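Side-chain contacts in uncharacterized protein (Helicobacter pylori, PDB 4O5J), which probably attaches the bacterium to host surfaces by binding sialic acid-containing carbohydrates through its extracellular adhesion domain: residues A143-Q146 / T147-D150; N280-F283 / A284-Y288; L343-E346 / V347-K351; I381-A384 / Y385-K389. All blocks are in the same frame, centred on the assembly; numbering follows the deposited sequence.

Contact 1 of 4, residues A143-Q146 / T147-D150; sequences AMDQ and TTYD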
loop_
_atom_site.group_PDB
_atom_site.type_symbol
_atom_site.label_atom_id
_atom_site.label_comp_id
_atom_site.label_asym_id
_atom_site.label_seq_id
_atom_site.Cartn_x
_atom_site.Cartn_y
_atom_site.Cartn_z
ATOM N N ALA A 143 -27.388 -6.825 15.674
ATOM C CA ALA A 143 -26.978 -6.692 17.058
ATOM C C ALA A 143 -25.618 -7.317 17.293
ATOM O O ALA A 143 -25.181 -8.197 16.543
ATOM C CB ALA A 143 -28.027 -7.275 17.989
ATOM N N MET A 144 -24.929 -6.869 18.340
ATOM C CA MET A 144 -23.611 -7.446 18.678
ATOM C C MET A 144 -23.524 -7.714 20.197
ATOM O O MET A 144 -23.983 -6.908 21.007
ATOM C CB MET A 144 -22.502 -6.508 18.266
ATOM C CG MET A 144 -21.139 -7.078 18.459
ATOM S SD MET A 144 -19.862 -5.858 18.114
ATOM C CE MET A 144 -20.169 -5.466 16.329
ATOM N N ASP A 145 -22.953 -8.852 20.556
ATOM C CA ASP A 145 -22.693 -9.213 21.953
ATOM C C ASP A 145 -21.699 -8.193 22.572
ATOM O O ASP A 145 -20.695 -7.781 21.934
ATOM C CB ASP A 145 -22.128 -10.642 21.994
ATOM C CG ASP A 145 -21.616 -10.990 23.304
ATOM O OD1 ASP A 145 -22.283 -11.787 23.978
ATOM O OD2 ASP A 145 -20.545 -10.448 23.686
ATOM N N GLN A 146 -21.992 -7.773 23.811
ATOM C CA GLN A 146 -21.150 -6.783 24.513
ATOM C C GLN A 146 -19.672 -7.218 24.621
ATOM O O GLN A 146 -18.766 -6.394 24.490
ATOM C CB GLN A 146 -21.698 -6.520 25.890
ATOM C CG GLN A 146 -21.007 -5.387 26.609
ATOM C CD GLN A 146 -21.713 -5.044 27.909
ATOM O OE1 GLN A 146 -22.744 -5.619 28.237
ATOM N NE2 GLN A 146 -21.160 -4.096 28.650
ATOM N N THR A 147 -19.429 -8.498 24.807
ATOM C CA THR A 147 -18.047 -8.988 24.959
ATOM C C THR A 147 -17.303 -8.849 23.630
ATOM O O THR A 147 -16.116 -8.499 23.604
ATOM C CB THR A 147 -18.021 -10.434 25.358
ATOM O OG1 THR A 147 -18.756 -10.557 26.550
ATOM C CG2 THR A 147 -16.612 -10.928 25.574
ATOM N N THR A 148 -18.002 -9.091 22.521
ATOM C CA THR A 148 -17.379 -8.929 21.194
ATOM C C THR A 148 -17.091 -7.454 20.938
ATOM O O THR A 148 -15.986 -7.077 20.531
ATOM C CB THR A 148 -18.283 -9.467 20.107
ATOM O OG1 THR A 148 -18.499 -10.855 20.341
ATOM C CG2 THR A 148 -17.654 -9.297 18.720
ATOM N N TYR A 149 -18.071 -6.589 21.234
ATOM C CA TYR A 149 -17.835 -5.161 21.093
ATOM C C TYR A 149 -16.618 -4.735 21.936
ATOM O O TYR A 149 -15.758 -3.962 21.488
ATOM C CB TYR A 149 -19.079 -4.383 21.509
ATOM C CG TYR A 149 -18.771 -2.912 21.504
ATOM C CD1 TYR A 149 -18.646 -2.203 20.290
ATOM C CD2 TYR A 149 -18.529 -2.210 22.696
ATOM C CE1 TYR A 149 -18.285 -0.844 20.275
ATOM C CE2 TYR A 149 -18.195 -0.852 22.695
ATOM C CZ TYR A 149 -18.074 -0.179 21.477
ATOM O OH TYR A 149 -17.740 1.138 21.478
ATOM N N ASP A 150 -16.555 -5.222 23.199
ATOM C CA ASP A 150 -15.406 -4.886 24.067
ATOM C C ASP A 150 -14.081 -5.200 23.419
ATOM O O ASP A 150 -13.185 -4.348 23.411
ATOM C CB ASP A 150 -15.488 -5.636 25.423
ATOM C CG ASP A 150 -16.622 -5.089 26.315
ATOM O OD1 ASP A 150 -17.067 -5.856 27.198
ATOM O OD2 ASP A 150 -17.089 -3.926 26.089
HETATM O O HOH W 1 -22.066 -10.300 26.777
#

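Contact 2 of 4, residues N280-F283 / A284-Y288; sequences NPKF and AKDIY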
loop_
_atom_site.group_PDB
_atom_site.type_symbol
_atom_site.label_atom_id
_atom_site.label_comp_id
_atom_site.label_asym_id
_atom_site.label_seq_id
_atom_site.Cartn_x
_atom_site.Cartn_y
_atom_site.Cartn_z
ATOM N N ASN A 280 32.515 -8.515 -10.126
ATOM C CA ASN A 280 32.335 -9.492 -9.063
ATOM C C ASN A 280 30.903 -10.102 -9.113
ATOM O O ASN A 280 29.888 -9.386 -9.043
ATOM C CB ASN A 280 32.728 -8.867 -7.717
ATOM C CG ASN A 280 32.149 -9.624 -6.489
ATOM O OD1 ASN A 280 31.277 -9.111 -5.801
ATOM N ND2 ASN A 280 32.651 -10.805 -6.198
ATOM N N PRO A 281 30.811 -11.432 -9.287
ATOM C CA PRO A 281 29.500 -12.102 -9.460
ATOM C C PRO A 281 28.560 -11.792 -8.319
ATOM O O PRO A 281 27.351 -11.590 -8.528
ATOM C CB PRO A 281 29.854 -13.606 -9.458
ATOM C CG PRO A 281 31.305 -13.648 -9.897
ATOM C CD PRO A 281 31.945 -12.379 -9.371
ATOM N N LYS A 282 29.119 -11.754 -7.117
ATOM C CA LYS A 282 28.338 -11.462 -5.916
ATOM C C LYS A 282 27.663 -10.064 -5.990
ATOM O O LYS A 282 26.461 -9.937 -5.752
ATOM C CB LYS A 282 29.239 -11.568 -4.661
ATOM C CG LYS A 282 28.697 -10.827 -3.473
ATOM C CD LYS A 282 27.962 -11.803 -2.555
ATOM C CE LYS A 282 28.008 -11.296 -1.116
ATOM N NZ LYS A 282 26.853 -11.983 -0.473
ATOM N N PHE A 283 28.427 -9.017 -6.335
ATOM C CA PHE A 283 27.877 -7.664 -6.471
ATOM C C PHE A 283 26.822 -7.630 -7.597
ATOM O O PHE A 283 25.714 -7.050 -7.446
ATOM C CB PHE A 283 29.005 -6.673 -6.773
ATOM C CG PHE A 283 28.522 -5.315 -7.118
ATOM C CD1 PHE A 283 28.216 -4.408 -6.115
ATOM C CD2 PHE A 283 28.335 -4.948 -8.439
ATOM C CE1 PHE A 283 27.747 -3.141 -6.422
ATOM C CE2 PHE A 283 27.872 -3.694 -8.738
ATOM C CZ PHE A 283 27.564 -2.793 -7.729
ATOM N N ALA A 284 27.164 -8.259 -8.706
ATOM C CA ALA A 284 26.245 -8.385 -9.815
ATOM C C ALA A 284 24.894 -8.932 -9.405
ATOM O O ALA A 284 23.858 -8.377 -9.773
ATOM C CB ALA A 284 26.816 -9.247 -10.864
ATOM N N LYS A 285 24.899 -10.023 -8.652
ATOM C CA LYS A 285 23.656 -10.691 -8.343
ATOM C C LYS A 285 22.911 -9.901 -7.263
ATOM O O LYS A 285 21.675 -9.802 -7.252
ATOM C CB LYS A 285 23.951 -12.120 -7.896
ATOM C CG LYS A 285 22.703 -12.841 -7.525
ATOM C CD LYS A 285 22.948 -14.121 -6.776
ATOM C CE LYS A 285 21.585 -14.555 -6.246
ATOM N NZ LYS A 285 21.701 -15.730 -5.355
ATOM N N ASP A 286 23.675 -9.265 -6.392
ATOM C CA ASP A 286 23.070 -8.546 -5.255
ATOM C C ASP A 286 22.418 -7.252 -5.691
ATOM O O ASP A 286 21.332 -6.934 -5.205
ATOM C CB ASP A 286 24.083 -8.266 -4.105
ATOM C CG ASP A 286 24.315 -9.517 -3.203
ATOM O OD1 ASP A 286 23.474 -10.463 -3.279
ATOM O OD2 ASP A 286 25.342 -9.576 -2.412
ATOM N N ILE A 287 23.071 -6.491 -6.575
ATOM C CA ILE A 287 22.504 -5.226 -6.994
ATOM C C ILE A 287 21.212 -5.532 -7.758
ATOM O O ILE A 287 20.261 -4.768 -7.671
ATOM C CB ILE A 287 23.487 -4.362 -7.821
ATOM C CG1 ILE A 287 22.943 -2.937 -7.984
ATOM C CG2 ILE A 287 23.793 -4.989 -9.178
ATOM C CD1 ILE A 287 23.916 -2.047 -8.735
ATOM N N TYR A 288 21.172 -6.670 -8.457
ATOM C CA TYR A 288 19.983 -7.017 -9.218
ATOM C C TYR A 288 18.798 -7.342 -8.294
ATOM O O TYR A 288 17.690 -6.811 -8.435
ATOM C CB TYR A 288 20.294 -8.154 -10.153
ATOM C CG TYR A 288 19.205 -8.453 -11.152
ATOM C CD1 TYR A 288 18.313 -7.471 -11.560
ATOM C CD2 TYR A 288 19.108 -9.706 -11.738
ATOM C CE1 TYR A 288 17.301 -7.750 -12.477
ATOM C CE2 TYR A 288 18.124 -9.992 -12.650
ATOM C CZ TYR A 288 17.220 -9.010 -13.018
ATOM O OH TYR A 288 16.273 -9.311 -13.947
#

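Contact 3 of 4, residues L343-E346 / V347-K351; sequences LNQE and VQTIK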
loop_
_atom_site.group_PDB
_atom_site.type_symbol
_atom_site.label_atom_id
_atom_site.label_comp_id
_atom_site.label_asym_id
_atom_site.label_seq_id
_atom_site.Cartn_x
_atom_site.Cartn_y
_atom_site.Cartn_z
ATOM N N LEU A 343 -6.334 12.294 5.433
ATOM C CA LEU A 343 -6.334 11.040 4.654
ATOM C C LEU A 343 -6.043 11.263 3.171
ATOM O O LEU A 343 -5.133 10.658 2.597
ATOM C CB LEU A 343 -7.635 10.282 4.836
ATOM C CG LEU A 343 -7.694 9.015 4.031
ATOM C CD1 LEU A 343 -6.491 8.097 4.341
ATOM C CD2 LEU A 343 -9.028 8.294 4.236
ATOM N N ASN A 344 -6.797 12.148 2.557
ATOM C CA ASN A 344 -6.681 12.316 1.161
ATOM C C ASN A 344 -5.285 12.825 0.725
ATOM O O ASN A 344 -4.755 12.416 -0.314
ATOM C CB ASN A 344 -7.802 13.172 0.611
ATOM C CG ASN A 344 -7.819 13.104 -0.904
ATOM O OD1 ASN A 344 -7.324 13.999 -1.576
ATOM N ND2 ASN A 344 -8.250 11.965 -1.443
ATOM N N GLN A 345 -4.681 13.697 1.508
ATOM C CA GLN A 345 -3.351 14.179 1.217
ATOM C C GLN A 345 -2.356 12.993 1.284
ATOM O O GLN A 345 -1.468 12.843 0.434
ATOM C CB GLN A 345 -2.960 15.273 2.215
ATOM C CG GLN A 345 -1.485 15.568 2.221
ATOM C CD GLN A 345 -1.045 16.244 0.902
ATOM O OE1 GLN A 345 -1.352 17.411 0.674
ATOM N NE2 GLN A 345 -0.342 15.508 0.026
ATOM N N GLU A 346 -2.525 12.127 2.274
ATOM C CA GLU A 346 -1.621 10.978 2.415
ATOM C C GLU A 346 -1.767 10.009 1.238
ATOM O O GLU A 346 -0.771 9.460 0.729
ATOM C CB GLU A 346 -1.930 10.259 3.705
ATOM C CG GLU A 346 -1.560 11.087 4.901
ATOM C CD GLU A 346 -2.115 10.507 6.208
ATOM O OE1 GLU A 346 -2.920 9.553 6.176
ATOM O OE2 GLU A 346 -1.770 11.016 7.283
ATOM N N VAL A 347 -3.001 9.781 0.808
ATOM C CA VAL A 347 -3.272 8.921 -0.329
ATOM C C VAL A 347 -2.638 9.508 -1.603
ATOM O O VAL A 347 -1.990 8.789 -2.387
ATOM C CB VAL A 347 -4.790 8.713 -0.533
ATOM C CG1 VAL A 347 -5.071 8.015 -1.876
ATOM C CG2 VAL A 347 -5.347 7.930 0.647
ATOM N N GLN A 348 -2.791 10.817 -1.794
ATOM C CA GLN A 348 -2.215 11.460 -2.987
ATOM C C GLN A 348 -0.701 11.354 -2.941
ATOM O O GLN A 348 -0.042 11.180 -3.954
ATOM C CB GLN A 348 -2.619 12.911 -3.070
ATOM C CG GLN A 348 -4.124 13.087 -3.351
ATOM C CD GLN A 348 -4.628 12.278 -4.561
ATOM O OE1 GLN A 348 -4.094 12.406 -5.677
ATOM N NE2 GLN A 348 -5.669 11.455 -4.345
ATOM N N THR A 349 -0.140 11.450 -1.743
ATOM C CA THR A 349 1.315 11.282 -1.604
ATOM C C THR A 349 1.781 9.894 -2.073
ATOM O O THR A 349 2.867 9.779 -2.670
ATOM C CB THR A 349 1.758 11.556 -0.174
ATOM O OG1 THR A 349 1.450 12.925 0.143
ATOM C CG2 THR A 349 3.234 11.280 0.053
ATOM N N ILE A 350 1.008 8.844 -1.786
ATOM C CA ILE A 350 1.335 7.520 -2.292
ATOM C C ILE A 350 1.371 7.577 -3.821
ATOM O O ILE A 350 2.290 7.071 -4.443
ATOM C CB ILE A 350 0.293 6.479 -1.926
ATOM C CG1 ILE A 350 0.080 6.442 -0.425
ATOM C CG2 ILE A 350 0.783 5.127 -2.391
ATOM C CD1 ILE A 350 -0.948 5.389 -0.027
ATOM N N LYS A 351 0.351 8.175 -4.408
ATOM C CA LYS A 351 0.290 8.288 -5.888
ATOM C C LYS A 351 1.502 9.055 -6.441
ATOM O O LYS A 351 2.134 8.621 -7.411
ATOM C CB LYS A 351 -0.997 9.001 -6.303
ATOM C CG LYS A 351 -1.114 9.273 -7.811
ATOM C CD LYS A 351 -2.354 10.105 -8.130
ATOM C CE LYS A 351 -2.344 10.485 -9.607
ATOM N NZ LYS A 351 -3.494 11.363 -9.797
#

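Contact 4 of 4, residues I381-A384 / Y385-K389; sequences IVTA and YNDAK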
loop_
_atom_site.group_PDB
_atom_site.type_symbol
_atom_site.label_atom_id
_atom_site.label_comp_id
_atom_site.label_asym_id
_atom_site.label_seq_id
_atom_site.Cartn_x
_atom_site.Cartn_y
_atom_site.Cartn_z
ATOM N N ILE A 381 25.198 -11.634 -28.030
ATOM C CA ILE A 381 25.429 -10.680 -29.066
ATOM C C ILE A 381 26.265 -11.297 -30.189
ATOM O O ILE A 381 26.035 -10.975 -31.373
ATOM C CB ILE A 381 26.102 -9.402 -28.542
ATOM C CG1 ILE A 381 25.932 -8.266 -29.580
ATOM C CG2 ILE A 381 27.602 -9.652 -28.244
ATOM C CD1 ILE A 381 26.100 -6.868 -29.021
ATOM N N VAL A 382 27.217 -12.171 -29.863
ATOM C CA VAL A 382 27.990 -12.831 -30.927
ATOM C C VAL A 382 27.054 -13.682 -31.815
ATOM O O VAL A 382 27.182 -13.686 -33.054
ATOM C CB VAL A 382 29.118 -13.704 -30.362
ATOM C CG1 VAL A 382 29.763 -14.599 -31.442
ATOM C CG2 VAL A 382 30.168 -12.814 -29.718
ATOM N N THR A 383 26.109 -14.393 -31.203
ATOM C CA THR A 383 25.143 -15.182 -31.974
ATOM C C THR A 383 24.205 -14.329 -32.831
ATOM O O THR A 383 23.904 -14.653 -33.973
ATOM C CB THR A 383 24.303 -16.013 -31.039
ATOM O OG1 THR A 383 25.157 -16.998 -30.528
ATOM C CG2 THR A 383 23.196 -16.693 -31.718
ATOM N N ALA A 384 23.751 -13.225 -32.273
ATOM C CA ALA A 384 22.786 -12.391 -32.941
ATOM C C ALA A 384 23.478 -11.646 -34.094
ATOM O O ALA A 384 22.903 -11.461 -35.162
ATOM C CB ALA A 384 22.155 -11.423 -31.951
ATOM N N TYR A 385 24.730 -11.249 -33.883
ATOM C CA TYR A 385 25.513 -10.565 -34.904
ATOM C C TYR A 385 25.751 -11.512 -36.052
ATOM O O TYR A 385 25.559 -11.137 -37.191
ATOM C CB TYR A 385 26.853 -10.093 -34.331
ATOM C CG TYR A 385 27.619 -9.214 -35.267
ATOM C CD1 TYR A 385 27.301 -7.843 -35.396
ATOM C CD2 TYR A 385 28.692 -9.748 -36.039
ATOM C CE1 TYR A 385 28.048 -7.013 -36.263
ATOM C CE2 TYR A 385 29.428 -8.955 -36.915
ATOM C CZ TYR A 385 29.103 -7.584 -37.037
ATOM O OH TYR A 385 29.868 -6.766 -37.879
ATOM N N ASN A 386 26.181 -12.743 -35.751
ATOM C CA ASN A 386 26.370 -13.730 -36.801
ATOM C C ASN A 386 25.081 -14.030 -37.601
ATOM O O ASN A 386 25.121 -14.163 -38.833
ATOM C CB ASN A 386 26.964 -15.020 -36.249
ATOM C CG ASN A 386 28.373 -14.796 -35.710
ATOM O OD1 ASN A 386 28.962 -13.707 -35.843
ATOM N ND2 ASN A 386 28.899 -15.808 -35.053
ATOM N N ASP A 387 23.954 -14.138 -36.898
ATOM C CA ASP A 387 22.686 -14.390 -37.534
ATOM C C ASP A 387 22.403 -13.288 -38.536
ATOM O O ASP A 387 22.121 -13.557 -39.701
ATOM C CB ASP A 387 21.596 -14.439 -36.485
ATOM C CG ASP A 387 21.641 -15.717 -35.676
ATOM O OD1 ASP A 387 22.248 -16.678 -36.187
ATOM O OD2 ASP A 387 21.094 -15.772 -34.535
ATOM N N ALA A 388 22.539 -12.047 -38.098
ATOM C CA ALA A 388 22.331 -10.915 -38.986
ATOM C C ALA A 388 23.287 -10.941 -40.191
ATOM O O ALA A 388 22.854 -10.808 -41.317
ATOM C CB ALA A 388 22.485 -9.616 -38.220
ATOM N N LYS A 389 24.587 -11.119 -39.958
ATOM C CA LYS A 389 25.585 -11.155 -41.035
ATOM C C LYS A 389 25.204 -12.220 -42.064
ATOM O O LYS A 389 25.256 -11.974 -43.283
ATOM C CB LYS A 389 26.961 -11.460 -40.454
ATOM C CG LYS A 389 28.060 -11.475 -41.448
ATOM C CD LYS A 389 29.434 -11.736 -40.832
ATOM C CE LYS A 389 30.360 -11.975 -42.005
ATOM N NZ LYS A 389 31.745 -12.272 -41.614
#

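Contact 1 of 4, residues A143-Q146 / T147-D150
Asp145 and Thr147 lie side by side, their side chains pointing the same way, and the carboxylate of Asp145 caps the first turn of the helix that follows. CG stands anti to the backbone N (chi1 169°), which swings the carboxylate forward over the amide groups of the first turn. OD2 accepts from Thr148 N at 3.1 Å through its anti lone pair, the one turned away from OD1. A second approach, from Thr147 N, is very short and bent, at best a weak bond. The other oxygen, OD1, takes a hydrogen from a water 3.2 Å away, and that water also makes a weak link to Thr147 OG1. An aspartate N-cap puts negative charge at the positive end of the helix dipole, which should favour both the helix start and the charged form of Asp145. The helix ladder starts at once: Tyr149 N donates to Asp145 O at 3.0 Å, almost straight at 171°.

On the inner side Met144 crosses Thr148 at about a right angle, its CG 4.1 Å from Thr148 CB. Its SD then packs against Tyr149 CB at 3.8 Å and sits at the edge of the Tyr149 ring, near the ring plane. Strand 143-144, paired in parallel with strand 109-110, thus leads through Asp145 into helix 146-163, while Met144 and Tyr149 turn inward onto Tyr101 and Trp98 of helix 82-101.

Contact 2 of 4, residues N280-F283 / A284-Y288
Lys282 and Asp286 form an i to i+4 salt bridge in the opening turns of helix 281-309, whose N-cap is Asn280. The lysine chain can be followed outward from CB. CG is anti to the backbone N, and a bend at chi2 (98°) leaves the rest of the chain rising outward past the Asp286 carboxylate. From there it runs by a single oxygen: CG lies 3.7 Å from Asp286 OD2, CD and CE each come closer to it, and NZ ends 3.4 Å from that same OD2. The ammonium group and the methylenes before it therefore share one oxygen, and the salt bridge is a long one on an exposed flank. Asp286 meets it with CG beside its own backbone N.

One residue further round the helix the side chains become apolar and buried. The Phe283 ring has Ile287 CB over one face, and its CZ meets Ile287 CD1 at 3.9 Å. Both side chains reach Leu64 of helix 57-76, while Ala284 faces Val371 of helix 343-396, so this helix start is wedged between two others. At the cap, Asn280 serves the first turn twice: its backbone O accepts from Ala284 N in a nearly straight bond, while its side-chain OD1 takes Phe283 N at 2.9 Å, with the donor standing above the amide plane, 52° out of it.

Contact 3 of 4, residues L343-E346 / V347-K351
Thr349 sends both its hydroxyl and its backbone N-H to one acceptor, the carbonyl oxygen of Gln345 four residues back. OG1 donates to Gln345 O at 2.9 Å, and Thr349 N reaches the same oxygen at an equal distance. The two arrive from opposite faces of the carbonyl plane, the hydroxyl well above it, 35° out, and the amide tilted less. What makes this possible is the threonine rotamer: with OG1 beside the backbone N (chi1 -62°), the hydroxyl hangs back along the helix toward the preceding turn. The Gln345 chain bends at chi2 and brings NE2 to 3.1 Å from Thr349 OG1, the two side chains crossing at a slant.

The remaining carbonyls of the turn are used in the ordinary helical way. Leu343 O takes Val347 N, Asn344 O takes Gln348 N, and Glu346 O takes Ile350 N at 3.1 Å. Glu346 O has a further donor in Asn85 ND2 of helix 82-101, which ties the backbone to the neighbouring helix. Asn344 and Gln348 set their amide planes 27° apart, with Asn344 OD1 3.8 Å from Gln348 CG; the polar partner of Asn344 ND2 is Tyr316 OH in helix 313-320.

On the buried side Leu343 CD1 meets Val347 CG2 at 3.9 Å, and Val347 goes on to Phe305 and Phe308 of helix 281-309. Two carbonyls here, those of Gln345 and Glu346, thus carry a second donor besides their helical one, the first from Thr349 of the same helix and the other from Asn85 of the neighbouring helix, so polar side chains are held at this interface by bonds to the backbone.

Contact 4 of 4, residues I381-A384 / Y385-K389
This is an i to i+4 contact along two adjacent rows of a continuous alpha helix, in the part of helix 343-396 that pairs with helix 29-54. Two pairs carry it, Val382 with Asn386 and Thr383 with Asp387, and in each the side chains lie alongside one another, pointing the same way. No side-chain hydrogen bond or salt bridge joins them, and the meetings are between a methyl group and a polar tip. Val382 CG1 rests 3.9 Å from Asn386 ND2, and Thr383 CG2 comes to 3.6 Å from Asp387 OD2.

The threonine rotamer decides what Asp387 meets: with OG1 beside the backbone N (chi1 -70°), CG2 is the branch that turns toward the aspartate. Asp387 in turn has CG beside its own backbone N, which folds the carboxylate back over the preceding turn and leaves OD2 3.1 Å from Thr383 O. These two acceptors make no hydrogen bond, and their closeness would be mildly unfavourable for a charged carboxylate. Asn386 folds back in the same fashion, and its OD1 also lies in the plane of the Tyr385 ring, at the ring edge.

The backbone ladder beneath is regular. Tyr385 N donates to Ile381 O at 2.8 Å, and Asn386 N, Asp387 N and Ala388 N each donate to the carbonyl four residues earlier, all at 3.0 Å. Ile381 packs on Leu47 of helix 29-54, Ala384 on Gln43, Asp387 on Tyr40 and Ala388 on Leu41. With Val382 and Asn386 on an exposed flank, this is consistent with an antiparallel two-helix stalk, with coiled-coil-like spacing of Ile381, Ala384 and Ala388.

The four contacts follow one another along the chain and none touches another. Contact 1 and contact 4 are the farthest apart, their centres 73 Å from each other on opposite sides of the chain's centre. Contact 3 lies near the middle, with its centre 34 Å from that of contact 1 and 35 Å from that of contact 2. The centres of contacts 3 and 4 are 50 Å apart. Both lie on helix 343-396, while contact 2 starts helix 281-309, which packs against that same long helix. Helix 343-396 thus connects the body of this mainly helical adhesin with the two-helix stalk that holds both ends of the modelled chain, and contact 1 marks the far end.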